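Local structure of DUF1254 domain-containing protein (Vibrio parahaemolyticus, 3U07) at residues A[82-86]-A[179-183]. The protein is of unknown function, a DUF1254/DUF1214-family protein probably made with a signal sequence. The protein carries 2 engineered substitutions. Numbering follows the deposited sequence.
Sequences TLHLM and ALNYM
The carbonyl oxygen of H84 is met by the terminal methyl of M183, a selenomethionine, with O and CE 3.7 Å apart in van der Waals contact; no hydrogen bond joins 82-86 to 179-183. M183 is the buried centre of the contact. Its chain lies roughly perpendicular to that of L83, and SE lies 3.5 Å from L83 CB. The CD1 branch of L83 closes on the same selenium and also reaches CB of A179 at 3.9 Å, one helical turn before M183. L83 carries CG anti to its carbonyl carbon (chi1 -56°), which sends the leucine across to the helix. This is helix-on-sheet packing: the axes of 179-183 and 82-86 run nearly parallel, 14° apart in direction and 10.1 Å at closest approach. These segments lie on helix 173-183 and on strand 82-90, outermost in a four-stranded antiparallel sheet. L180 adds a looser apolar touch, CG to L83 CD1 at 4.5 Å. The M183 chain bends about its CG-SE bond (chi3 -14°), a doubtful conformation that turns CE toward L85, whose side chain runs antiparallel alongside. CE comes 3.8 Å from L85 CD2 and nearer still to CG, a closeness as uncertain as the methyl's place. L83 and L85 hydrogen-bond through their backbones to I168 and G166 of adjacent strand 161-169. I168 also touches A179 and M183, and W186, just after the helix, packs on L85.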
# COMPACT_ATOMS: atom_id res chain seq x y z
N THR A 82 10.09 4.89 -7.63
CA THR A 82 10.85 3.80 -7.06
C THR A 82 10.82 2.44 -7.75
O THR A 82 9.92 2.15 -8.54
CB THR A 82 10.40 3.57 -5.59
OG1 THR A 82 8.97 3.39 -5.55
CG2 THR A 82 10.77 4.76 -4.72
N LEU A 83 11.82 1.62 -7.45
CA LEU A 83 11.91 0.25 -7.97
C LEU A 83 11.25 -0.56 -6.85
O LEU A 83 11.15 -0.07 -5.72
CB LEU A 83 13.37 -0.18 -8.12
CG LEU A 83 14.28 0.70 -8.98
CD1 LEU A 83 15.71 0.19 -8.85
CD2 LEU A 83 13.83 0.67 -10.43
N HIS A 84 10.82 -1.78 -7.12
CA HIS A 84 10.15 -2.54 -6.07
C HIS A 84 10.52 -4.01 -5.94
O HIS A 84 10.98 -4.65 -6.88
CB HIS A 84 8.63 -2.46 -6.24
CG HIS A 84 8.09 -3.44 -7.24
ND1 HIS A 84 8.05 -3.18 -8.60
CD2 HIS A 84 7.63 -4.71 -7.09
CE1 HIS A 84 7.59 -4.25 -9.23
NE2 HIS A 84 7.33 -5.19 -8.34
N LEU A 85 10.31 -4.52 -4.73
CA LEU A 85 10.53 -5.92 -4.40
C LEU A 85 9.24 -6.35 -3.70
O LEU A 85 8.73 -5.64 -2.83
CB LEU A 85 11.72 -6.09 -3.45
CG LEU A 85 13.12 -6.14 -4.05
CD1 LEU A 85 14.11 -6.47 -2.94
CD2 LEU A 85 13.19 -7.18 -5.15
N MSE A 86 8.70 -7.50 -4.10
CA MSE A 86 7.46 -7.99 -3.51
C MSE A 86 7.55 -9.45 -3.13
O MSE A 86 8.33 -10.21 -3.69
CB MSE A 86 6.29 -7.82 -4.48
CG MSE A 86 5.94 -6.39 -4.83
SE MSE A 86 4.56 -6.35 -6.18
CE MSE A 86 5.36 -7.58 -7.42
N ALA A 179 20.86 1.55 -7.13
CA ALA A 179 19.81 1.02 -6.28
C ALA A 179 19.65 -0.48 -6.49
O ALA A 179 19.42 -1.22 -5.53
CB ALA A 179 18.49 1.73 -6.58
N LEU A 180 19.79 -0.93 -7.73
CA LEU A 180 19.67 -2.35 -8.04
C LEU A 180 20.74 -3.18 -7.35
O LEU A 180 20.48 -4.31 -6.93
CB LEU A 180 19.74 -2.57 -9.55
CG LEU A 180 18.44 -3.09 -10.15
CD1 LEU A 180 18.63 -3.37 -11.63
CD2 LEU A 180 18.01 -4.36 -9.42
N ASN A 181 21.95 -2.64 -7.24
CA ASN A 181 23.02 -3.36 -6.57
C ASN A 181 22.66 -3.51 -5.10
O ASN A 181 23.11 -4.45 -4.44
CB ASN A 181 24.35 -2.63 -6.70
CG ASN A 181 25.14 -3.08 -7.92
OD1 ASN A 181 25.15 -4.27 -8.25
ND2 ASN A 181 25.81 -2.14 -8.57
N TYR A 182 21.86 -2.58 -4.59
CA TYR A 182 21.44 -2.64 -3.20
C TYR A 182 20.28 -3.63 -3.01
O TYR A 182 20.32 -4.47 -2.12
CB TYR A 182 21.04 -1.25 -2.70
CG TYR A 182 22.22 -0.40 -2.28
CD1 TYR A 182 23.06 -0.81 -1.24
CD2 TYR A 182 22.49 0.82 -2.90
CE1 TYR A 182 24.14 -0.03 -0.83
CE2 TYR A 182 23.57 1.61 -2.49
CZ TYR A 182 24.39 1.18 -1.46
OH TYR A 182 25.46 1.95 -1.07
N MSE A 183 19.27 -3.53 -3.87
CA MSE A 183 18.11 -4.42 -3.77
C MSE A 183 18.51 -5.88 -3.85
O MSE A 183 17.87 -6.74 -3.25
CB MSE A 183 17.10 -4.13 -4.88
CG MSE A 183 17.15 -2.72 -5.44
SE MSE A 183 15.45 -2.09 -6.08
CE MSE A 183 14.48 -3.77 -6.13